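Local coordinates for ankyrin-repeat protein B (Legionella pneumophila, PDB 5K34) that is an F-box effector that exploits the host ubiquitin-proteasome system, its ankyrin domain probably serving to bind partner proteins, at residues N13-V16 and A17-N21; L49-A52 and I53-K56; Y58-A61 and N62-R66; S81-S84 and L85-Q89. All blocks are in the same frame, centred on the assembly; numbering follows the deposited sequence.

Contact 1 (N13-V16 and A17-N21); sequences NLMV and AARSN. With SO4 (sulfate ion), chain C.
Ala17 and Ala18 press their methyl groups against carbonyls one turn back in helix 5-19, which a Schellman motif closes at Asn21 in this ankyrin-repeat domain. Ala17 CB lies 3.4 Å from Asn13 O, and Ala18 CB meets Leu14 O in the same way. Beside these methyls run regular i to i+4 bonds, such as Ala18 N to Leu14 O at 2.9 Å. The buried face continues into neighbouring helices: Leu14 and Ala17 rest on Val26 of helix 23-30, while Met15 and Ala18 rest on Pro48 of helix 48-54.

Towards solvent the packing is looser. Val16 and Arg19 meet at a slant, with Val16 CG2 4.0 Å from Arg19 NH1. The arginine chain turns at its CG-CD bond (chi3 -64°), which brings the guanidinium back along the helix. Met15 O then sits 3.9 Å above one face of the Arg19 guanidinium, displaced toward its rim. A salt bridge from Arg19 NE, the nitrogen next to the chain, to Glu54 OE2 restrains the group.

At the terminus the bond from Ser20 N to Val16 O is less straight (141°) than those before it. Asn21 takes a positive phi of 66°, and Asn21 N bonds to Ala18 O at 3.0 Å. Asn21 OD1 is bonded to Thr60 OG1, and Asn21 ND2 donates almost straight to O2 of a sulfate ion at 2.9 Å.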
loop_
_atom_site.group_PDB
_atom_site.type_symbol
_atom_site.label_atom_id
_atom_site.label_comp_id
_atom_site.label_asym_id
_atom_site.label_seq_id
_atom_site.Cartn_x
_atom_site.Cartn_y
_atom_site.Cartn_z
ATOM N N ASN A 13 2.659 -8.155 -10.844
ATOM C CA ASN A 13 3.816 -7.293 -11.090
ATOM C C ASN A 13 3.668 -5.950 -10.367
ATOM O O ASN A 13 4.668 -5.365 -9.916
ATOM C CB ASN A 13 3.970 -7.057 -12.601
ATOM C CG ASN A 13 4.499 -8.259 -13.311
ATOM O OD1 ASN A 13 5.026 -9.194 -12.709
ATOM N ND2 ASN A 13 4.386 -8.248 -14.635
ATOM N N LEU A 14 2.431 -5.455 -10.252
ATOM C CA LEU A 14 2.126 -4.212 -9.508
ATOM C C LEU A 14 2.459 -4.367 -8.038
ATOM O O LEU A 14 3.032 -3.471 -7.414
ATOM C CB LEU A 14 0.662 -3.892 -9.687
ATOM C CG LEU A 14 0.063 -2.748 -8.898
ATOM C CD1 LEU A 14 0.741 -1.430 -9.246
ATOM C CD2 LEU A 14 -1.438 -2.693 -9.156
ATOM N N MET A 15 2.074 -5.468 -7.394
ATOM C CA MET A 15 2.421 -5.757 -6.004
ATOM C C MET A 15 3.938 -5.746 -5.825
ATOM O O MET A 15 4.451 -5.148 -4.854
ATOM C CB MET A 15 1.842 -7.097 -5.585
ATOM C CG MET A 15 0.312 -7.077 -5.498
ATOM S SD MET A 15 -0.371 -6.035 -4.213
ATOM C CE MET A 15 -0.013 -7.062 -2.764
ATOM N N VAL A 16 4.709 -6.415 -6.706
ATOM C CA VAL A 16 6.165 -6.396 -6.592
ATOM C C VAL A 16 6.759 -4.992 -6.791
ATOM O O VAL A 16 7.663 -4.575 -6.044
ATOM C CB VAL A 16 6.786 -7.411 -7.561
ATOM C CG1 VAL A 16 8.307 -7.254 -7.619
ATOM C CG2 VAL A 16 6.426 -8.819 -7.115
ATOM N N ALA A 17 6.258 -4.275 -7.794
ATOM C CA ALA A 17 6.776 -2.937 -8.057
ATOM C C ALA A 17 6.516 -2.055 -6.850
ATOM O O ALA A 17 7.393 -1.291 -6.432
ATOM C CB ALA A 17 6.115 -2.356 -9.295
ATOM N N ALA A 18 5.312 -2.118 -6.276
ATOM C CA ALA A 18 5.012 -1.291 -5.113
ATOM C C ALA A 18 5.868 -1.683 -3.914
ATOM O O ALA A 18 6.440 -0.802 -3.249
ATOM C CB ALA A 18 3.550 -1.395 -4.769
ATOM N N ARG A 19 6.031 -2.985 -3.648
ATOM C CA ARG A 19 6.845 -3.426 -2.508
ATOM C C ARG A 19 8.294 -3.003 -2.647
ATOM O O ARG A 19 8.972 -2.769 -1.625
ATOM C CB ARG A 19 6.737 -4.955 -2.436
ATOM C CG ARG A 19 7.282 -5.505 -1.092
ATOM C CD ARG A 19 7.151 -7.029 -0.997
ATOM N NE ARG A 19 5.784 -7.499 -0.994
ATOM C CZ ARG A 19 5.201 -8.170 -2.005
ATOM N NH1 ARG A 19 5.802 -8.406 -3.161
ATOM N NH2 ARG A 19 3.925 -8.559 -1.859
ATOM N N SER A 20 8.778 -2.883 -3.884
ATOM C CA SER A 20 10.181 -2.496 -4.100
ATOM C C SER A 20 10.357 -1.006 -4.291
ATOM O O SER A 20 11.470 -0.548 -4.583
ATOM C CB SER A 20 10.793 -3.211 -5.297
ATOM O OG SER A 20 10.059 -2.903 -6.457
ATOM N N ASN A 21 9.306 -0.214 -4.089
ATOM C CA ASN A 21 9.397 1.247 -4.230
ATOM C C ASN A 21 9.682 1.664 -5.665
ATOM O O ASN A 21 10.188 2.768 -5.897
ATOM C CB ASN A 21 10.423 1.859 -3.262
ATOM C CG ASN A 21 10.028 3.250 -2.736
ATOM O OD1 ASN A 21 8.885 3.698 -2.807
ATOM N ND2 ASN A 21 11.012 3.913 -2.120
HETATM S S SO4 C . 14.594 4.180 -1.350
HETATM O O1 SO4 C . 15.933 4.359 -2.014
HETATM O O2 SO4 C . 13.819 3.015 -2.001
HETATM O O3 SO4 C . 14.752 3.978 0.121
HETATM O O4 SO4 C . 13.801 5.439 -1.359
#

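Contact 2 (L49-A52 and I53-K56)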
loop_
_atom_site.group_PDB
_atom_site.type_symbol
_atom_site.label_atom_id
_atom_site.label_comp_id
_atom_site.label_asym_id
_atom_site.label_seq_id
_atom_site.Cartn_x
_atom_site.Cartn_y
_atom_site.Cartn_z
ATOM N N LEU A 49 -1.009 -0.698 -1.861
ATOM C CA LEU A 49 -0.706 0.154 -0.699
ATOM C C LEU A 49 -0.131 -0.696 0.423
ATOM O O LEU A 49 0.883 -0.320 1.021
ATOM C CB LEU A 49 -1.961 0.902 -0.258
ATOM C CG LEU A 49 -1.815 1.782 0.989
ATOM C CD1 LEU A 49 -0.696 2.833 0.816
ATOM C CD2 LEU A 49 -3.140 2.466 1.320
ATOM N N LEU A 50 -0.726 -1.872 0.716
ATOM C CA LEU A 50 -0.143 -2.805 1.673
ATOM C C LEU A 50 1.209 -3.271 1.275
ATOM O O LEU A 50 2.131 -3.391 2.092
ATOM C CB LEU A 50 -1.011 -4.039 1.891
ATOM C CG LEU A 50 -2.206 -3.996 2.784
ATOM C CD1 LEU A 50 -2.730 -5.436 2.968
ATOM C CD2 LEU A 50 -1.842 -3.409 4.185
ATOM N N ALA A 51 1.377 -3.607 -0.016
ATOM C CA ALA A 51 2.664 -4.062 -0.530
ATOM C C ALA A 51 3.739 -3.007 -0.299
ATOM O O ALA A 51 4.845 -3.328 0.161
ATOM C CB ALA A 51 2.562 -4.417 -1.997
ATOM N N ALA A 52 3.434 -1.746 -0.632
ATOM C CA ALA A 52 4.387 -0.680 -0.414
ATOM C C ALA A 52 4.726 -0.548 1.042
ATOM O O ALA A 52 5.915 -0.437 1.376
ATOM C CB ALA A 52 3.842 0.632 -0.991
ATOM N N ILE A 53 3.736 -0.577 1.924
ATOM C CA ILE A 53 4.018 -0.470 3.363
ATOM C C ILE A 53 4.951 -1.587 3.818
ATOM O O ILE A 53 5.980 -1.334 4.459
ATOM C CB ILE A 53 2.696 -0.474 4.165
ATOM C CG1 ILE A 53 1.948 0.833 3.919
ATOM C CG2 ILE A 53 2.988 -0.699 5.666
ATOM C CD1 ILE A 53 0.474 0.760 4.327
ATOM N N GLU A 54 4.645 -2.843 3.464
ATOM C CA GLU A 54 5.479 -3.927 4.006
ATOM C C GLU A 54 6.864 -3.914 3.418
ATOM O O GLU A 54 7.810 -4.402 4.072
ATOM C CB GLU A 54 4.837 -5.303 3.799
ATOM C CG GLU A 54 4.853 -5.807 2.381
ATOM C CD GLU A 54 4.044 -7.087 2.202
ATOM O OE1 GLU A 54 3.595 -7.689 3.209
ATOM O OE2 GLU A 54 3.795 -7.451 1.031
ATOM N N GLY A 55 7.084 -3.347 2.230
ATOM C CA GLY A 55 8.413 -3.205 1.642
ATOM C C GLY A 55 9.150 -1.979 2.130
ATOM O O GLY A 55 10.262 -1.738 1.640
ATOM N N LYS A 56 8.567 -1.204 3.042
ATOM C CA LYS A 56 9.151 0.067 3.495
ATOM C C LYS A 56 9.306 1.038 2.354
ATOM O O LYS A 56 10.155 1.949 2.354
ATOM C CB LYS A 56 10.489 -0.148 4.226
ATOM C CG LYS A 56 10.400 -1.140 5.381
ATOM C CD LYS A 56 11.635 -1.172 6.248
ATOM C CE LYS A 56 12.880 -1.526 5.464
ATOM N NZ LYS A 56 14.019 -1.672 6.441
#
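Glu54 reaches back over the turn formed by Leu50 and Ala51, and its path can be traced atom by atom. Glu54 CB starts 3.7 Å from Leu50 O. The first torsion (chi1 73°) places CG between the backbone N and the carbonyl carbon, folding the chain over the helix, and Glu54 CG consequently lies 3.3 Å from Ala51 O. Beyond CG the chain is extended. Glu54 CD passes 4.2 Å from Leu50 O, and Glu54 OE2 ends 3.9 Å from Ala51 CA. Each carboxylate oxygen has a basic partner outside this helix: OE2 forms a salt bridge with Arg19 NE and OE1 one with Arg46 NH1. Two positive groups around one carboxylate would be expected to favour its ionised form.

Thr47, Pro48 and Leu49 form the TPL signature of ankyrin repeats where helix 48-54 begins, and the helix ends in a Schellman motif. Lys56 has a positive phi of 61°, and Lys56 N bonds to Ile53 O at 3.0 Å. Gly55 N is held by Ala51 O, with a weak second bond to Ala52 O.

On the buried side Ile53 packs along the preceding turn. Its CG1 is anti to the carbonyl carbon (chi1 -70°), an orientation that carries the longer branch back toward Leu49. Ile53 CG1 comes within 3.3 Å of Leu49 O, and Ile53 CD1 goes on to meet Leu49 CG at 4.2 Å, the two side chains crossing at an angle. Beyond them, Leu49 touches Pro82 and Ile53 touches Leu86, both of helix 82-91.

Contact 3 (Y58-A61 and N62-R66). With SO4 (sulfate ion), chain C.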
loop_
_atom_site.group_PDB
_atom_site.type_symbol
_atom_site.label_atom_id
_atom_site.label_comp_id
_atom_site.label_asym_id
_atom_site.label_seq_id
_atom_site.Cartn_x
_atom_site.Cartn_y
_atom_site.Cartn_z
ATOM N N TYR A 58 7.978 3.802 1.375
ATOM C CA TYR A 58 7.052 4.789 1.919
ATOM C C TYR A 58 6.691 5.905 0.941
ATOM O O TYR A 58 5.582 6.413 0.994
ATOM C CB TYR A 58 7.533 5.318 3.292
ATOM C CG TYR A 58 7.631 4.213 4.305
ATOM C CD1 TYR A 58 6.505 3.477 4.691
ATOM C CD2 TYR A 58 8.821 3.904 4.905
ATOM C CE1 TYR A 58 6.583 2.442 5.612
ATOM C CE2 TYR A 58 8.918 2.886 5.862
ATOM C CZ TYR A 58 7.810 2.164 6.183
ATOM O OH TYR A 58 7.966 1.130 7.086
ATOM N N GLN A 59 7.607 6.227 0.029
ATOM C CA GLN A 59 7.246 7.232 -1.003
ATOM C C GLN A 59 6.171 6.688 -1.979
ATOM O O GLN A 59 5.244 7.454 -2.274
ATOM C CB GLN A 59 8.463 7.726 -1.773
ATOM C CG GLN A 59 9.597 8.271 -0.891
ATOM C CD GLN A 59 10.697 7.266 -0.654
ATOM O OE1 GLN A 59 10.413 6.098 -0.288
ATOM N NE2 GLN A 59 11.943 7.645 -0.877
ATOM N N THR A 60 6.248 5.437 -2.318
ATOM C CA THR A 60 5.230 4.831 -3.146
ATOM C C THR A 60 3.897 4.757 -2.377
ATOM O O THR A 60 2.840 5.015 -2.924
ATOM C CB THR A 60 5.687 3.451 -3.632
ATOM O OG1 THR A 60 6.798 3.623 -4.519
ATOM C CG2 THR A 60 4.567 2.714 -4.403
ATOM N N ALA A 61 3.958 4.398 -1.101
ATOM C CA ALA A 61 2.737 4.364 -0.270
ATOM C C ALA A 61 2.080 5.741 -0.207
ATOM O O ALA A 61 0.869 5.874 -0.327
ATOM C CB ALA A 61 3.055 3.887 1.135
ATOM N N ASN A 62 2.897 6.790 0.000
ATOM C CA ASN A 62 2.408 8.158 0.018
ATOM C C ASN A 62 1.752 8.536 -1.299
ATOM O O ASN A 62 0.658 9.114 -1.327
ATOM C CB ASN A 62 3.511 9.151 0.364
ATOM C CG ASN A 62 3.745 9.327 1.857
ATOM O OD1 ASN A 62 4.746 8.838 2.452
ATOM N ND2 ASN A 62 2.833 10.021 2.497
ATOM N N TYR A 63 2.408 8.216 -2.419
ATOM C CA TYR A 63 1.832 8.519 -3.729
ATOM C C TYR A 63 0.489 7.848 -3.888
ATOM O O TYR A 63 -0.486 8.474 -4.329
ATOM C CB TYR A 63 2.813 8.104 -4.832
ATOM C CG TYR A 63 2.234 8.223 -6.182
ATOM C CD1 TYR A 63 1.549 7.168 -6.759
ATOM C CD2 TYR A 63 2.356 9.412 -6.932
ATOM C CE1 TYR A 63 0.995 7.250 -8.041
ATOM C CE2 TYR A 63 1.789 9.520 -8.208
ATOM C CZ TYR A 63 1.128 8.441 -8.743
ATOM O OH TYR A 63 0.589 8.546 -10.026
ATOM N N LEU A 64 0.430 6.543 -3.581
ATOM C CA LEU A 64 -0.812 5.801 -3.765
ATOM C C LEU A 64 -1.935 6.405 -2.882
ATOM O O LEU A 64 -3.077 6.561 -3.368
ATOM C CB LEU A 64 -0.594 4.305 -3.423
ATOM C CG LEU A 64 0.243 3.558 -4.486
ATOM C CD1 LEU A 64 0.635 2.187 -3.951
ATOM C CD2 LEU A 64 -0.501 3.389 -5.803
ATOM N N TRP A 65 -1.604 6.664 -1.629
ATOM C CA TRP A 65 -2.571 7.233 -0.686
ATOM C C TRP A 65 -3.085 8.576 -1.177
ATOM O O TRP A 65 -4.299 8.860 -1.078
ATOM C CB TRP A 65 -1.899 7.394 0.681
ATOM C CG TRP A 65 -2.777 8.114 1.669
ATOM C CD1 TRP A 65 -2.603 9.421 2.091
ATOM C CD2 TRP A 65 -4.018 7.665 2.212
ATOM N NE1 TRP A 65 -3.648 9.762 2.932
ATOM C CE2 TRP A 65 -4.530 8.724 2.999
ATOM C CE3 TRP A 65 -4.722 6.466 2.161
ATOM C CZ2 TRP A 65 -5.738 8.621 3.712
ATOM C CZ3 TRP A 65 -5.926 6.365 2.870
ATOM C CH2 TRP A 65 -6.405 7.436 3.638
ATOM N N ARG A 66 -2.222 9.402 -1.739
ATOM C CA ARG A 66 -2.610 10.751 -2.174
ATOM C C ARG A 66 -3.397 10.713 -3.476
ATOM O O ARG A 66 -4.356 11.508 -3.621
ATOM C CB ARG A 66 -1.332 11.592 -2.327
ATOM C CG ARG A 66 -1.556 13.079 -2.611
ATOM C CD ARG A 66 -2.405 13.810 -1.539
ATOM N NE ARG A 66 -1.768 13.907 -0.213
ATOM C CZ ARG A 66 -2.359 13.568 0.942
ATOM N NH1 ARG A 66 -3.611 13.139 0.934
ATOM N NH2 ARG A 66 -1.684 13.647 2.076
HETATM S S SO4 C . 14.594 4.180 -1.350
HETATM O O1 SO4 C . 15.933 4.359 -2.014
HETATM O O2 SO4 C . 13.819 3.015 -2.001
HETATM O O3 SO4 C . 14.752 3.978 0.121
HETATM O O4 SO4 C . 13.801 5.439 -1.359
#
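Leu64 lies alongside Thr60, one turn earlier, the two side chains pointing the same way on the buried side of helix 58-67. The helix packs against helix 48-54, which precedes it in the chain, in the stacked-helix architecture of the ankyrin fold. The contact is made by methyls: Thr60 CG2 is 4.0 Å from Leu64 CD1. Leu64 CG is anti to the carbonyl carbon (chi1 -72°), which swings the branch back over the preceding turn and leaves Leu64 CG 3.4 Å from Thr60 O. That same Thr60 O accepts the backbone N of Leu64 at 2.9 Å with an N-H...O angle of 167°, so one carbonyl both bonds the leucine's backbone and lies under its side chain.

Ala61 gives the helix a slim surface, and its methyl contacts Leu49 and Ala52 of helix 48-54. Ala61 O accepts from Trp65 N and lies 3.3 Å from Trp65 CB, while the indole itself leads away to bond Glu113 through NE1. Thr60 OG1 is engaged by Asn21, at the end of helix 5-19, and Tyr58 OH is bonded to Gln89 OE1.

The exposed edge is polar. Gln59 bends at its CB-CG bond (chi2 99°), and its amide turns toward Asn21, whose ND2 is bonded to Gln59 OE1. The other end of the amide reaches the sulfate ion, Gln59 NE2 donating to its O4 at 2.9 Å.

Contact 4 (S81-S84 and L85-Q89)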
loop_
_atom_site.group_PDB
_atom_site.type_symbol
_atom_site.label_atom_id
_atom_site.label_comp_id
_atom_site.label_asym_id
_atom_site.label_seq_id
_atom_site.Cartn_x
_atom_site.Cartn_y
_atom_site.Cartn_z
ATOM N N SER A 81 -4.785 -4.227 7.854
ATOM C CA SER A 81 -5.165 -3.055 7.051
ATOM C C SER A 81 -3.904 -2.187 6.867
ATOM O O SER A 81 -2.907 -2.359 7.559
ATOM C CB SER A 81 -6.256 -2.252 7.765
ATOM O OG SER A 81 -5.720 -1.777 8.987
ATOM N N PRO A 82 -3.979 -1.185 5.971
ATOM C CA PRO A 82 -2.845 -0.267 5.883
ATOM C C PRO A 82 -2.472 0.339 7.231
ATOM O O PRO A 82 -1.302 0.338 7.597
ATOM C CB PRO A 82 -3.354 0.779 4.850
ATOM C CG PRO A 82 -4.216 -0.052 3.932
ATOM C CD PRO A 82 -4.944 -0.999 4.849
ATOM N N ILE A 83 -3.472 0.831 7.965
ATOM C CA ILE A 83 -3.173 1.400 9.285
ATOM C C ILE A 83 -2.628 0.368 10.252
ATOM O O ILE A 83 -1.656 0.649 10.958
ATOM C CB ILE A 83 -4.403 2.118 9.892
ATOM C CG1 ILE A 83 -4.657 3.415 9.128
ATOM C CG2 ILE A 83 -4.144 2.448 11.371
ATOM C CD1 ILE A 83 -6.066 3.938 9.362
ATOM N N SER A 84 -3.274 -0.809 10.356
ATOM C CA SER A 84 -2.805 -1.747 11.379
ATOM C C SER A 84 -1.432 -2.302 11.046
ATOM O O SER A 84 -0.625 -2.546 11.935
ATOM C CB SER A 84 -3.841 -2.857 11.637
ATOM O OG SER A 84 -3.841 -3.843 10.603
ATOM N N LEU A 85 -1.110 -2.454 9.756
ATOM C CA LEU A 85 0.212 -2.932 9.363
ATOM C C LEU A 85 1.276 -1.879 9.709
ATOM O O LEU A 85 2.348 -2.220 10.224
ATOM C CB LEU A 85 0.214 -3.263 7.867
ATOM C CG LEU A 85 1.475 -3.961 7.360
ATOM C CD1 LEU A 85 1.646 -5.331 8.056
ATOM C CD2 LEU A 85 1.412 -4.106 5.855
ATOM N N LEU A 86 0.977 -0.612 9.440
ATOM C CA LEU A 86 1.873 0.496 9.848
ATOM C C LEU A 86 2.074 0.483 11.358
ATOM O O LEU A 86 3.195 0.662 11.842
ATOM C CB LEU A 86 1.319 1.833 9.361
ATOM C CG LEU A 86 1.505 2.103 7.868
ATOM C CD1 LEU A 86 0.522 3.208 7.452
ATOM C CD2 LEU A 86 2.947 2.487 7.558
ATOM N N LYS A 87 0.980 0.305 12.094
ATOM C CA LYS A 87 1.077 0.280 13.563
ATOM C C LYS A 87 1.951 -0.873 14.026
ATOM O O LYS A 87 2.713 -0.701 14.983
ATOM C CB LYS A 87 -0.313 0.196 14.178
ATOM C CG LYS A 87 -1.037 1.542 14.198
ATOM C CD LYS A 87 -2.420 1.358 14.832
ATOM C CE LYS A 87 -3.161 2.672 14.958
ATOM N NZ LYS A 87 -2.796 3.361 16.235
ATOM N N LYS A 88 1.842 -2.033 13.388
ATOM C CA LYS A 88 2.750 -3.134 13.733
ATOM C C LYS A 88 4.262 -2.821 13.532
ATOM O O LYS A 88 5.143 -3.155 14.330
ATOM C CB LYS A 88 2.390 -4.374 12.951
ATOM C CG LYS A 88 1.161 -5.096 13.453
ATOM C CD LYS A 88 0.958 -6.446 12.755
ATOM C CE LYS A 88 2.165 -7.340 12.973
ATOM N NZ LYS A 88 1.745 -8.782 12.887
ATOM N N GLN A 89 4.547 -2.134 12.413
ATOM C CA GLN A 89 5.881 -1.675 12.096
ATOM C C GLN A 89 6.361 -0.672 13.163
ATOM O O GLN A 89 7.494 -0.766 13.630
ATOM C CB GLN A 89 5.923 -1.017 10.709
ATOM C CG GLN A 89 5.726 -2.008 9.574
ATOM C CD GLN A 89 5.964 -1.341 8.225
ATOM O OE1 GLN A 89 5.775 -0.126 8.074
ATOM N NE2 GLN A 89 6.359 -2.127 7.242
#
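Ile83 turns CG2 anti to its backbone N, and Lys87 sets CG anti to its carbonyl carbon (chi1 -79°); these choices lay the two side chains side by side, one turn apart. The lysine chain runs extended as far as CE, and Lys87 CE lies 3.7 Å from Ile83 CG2. Nearer the backbone, Lys87 CG lies 3.4 Å from Ile83 O, the acceptor of Lys87 N. The hydrocarbon part of the lysine thus extends an apolar strip, which Ile83 carries on to Met110 of helix 97-112.

Helix 82-91 begins with a capping box. Ser84 N donates to Ser81 OG at 3.0 Å, and Ser81 N returns a bond to Ser84 OG at 2.9 Å. Both are fairly straight, with N-H...O angles of 165° and 163°. Pro82 opens the helix immediately after the N-cap, and Leu85 N binds Ser81 O at 2.8 Å.

Leu86 faces inward. Leu86 CD1 folds back to 3.4 Å from Pro82 O, and beyond this helix the side chain touches Ile53 and Ile107. Gln89 NE2 binds Ile53 O, joining this helix to the end of helix 48-54. The chemistry implies a helix start fixed by reciprocal serine bonds: a first-turn N-H, for which the helix itself provides no carbonyl, is given a hydroxyl acceptor, while the lysine contributes its methylenes to the packing.

In the fold
Contact 2 is the most buried, its centre about 5 Å from that of the chain, and it touches the other three. Contacts 1, 3 and 4 are partly buried, each with an exposed side; 1 and 4 lie on opposite sides of the chain's centre, about 18 Å apart between centres, and do not meet. Chemistry follows place. Helix 48-54 offers alanines and branched aliphatics to its neighbours, and helix 58-67 adds small or apolar groups facing it. Ionic and amide links gather at the helix ends, where contacts 1 and 3 share the sulfate. Contacts 1 and 2 both hold C-terminal Schellman closures, contact 4 an N-terminal cap, and contact 3 regular helical turns from the start of its helix.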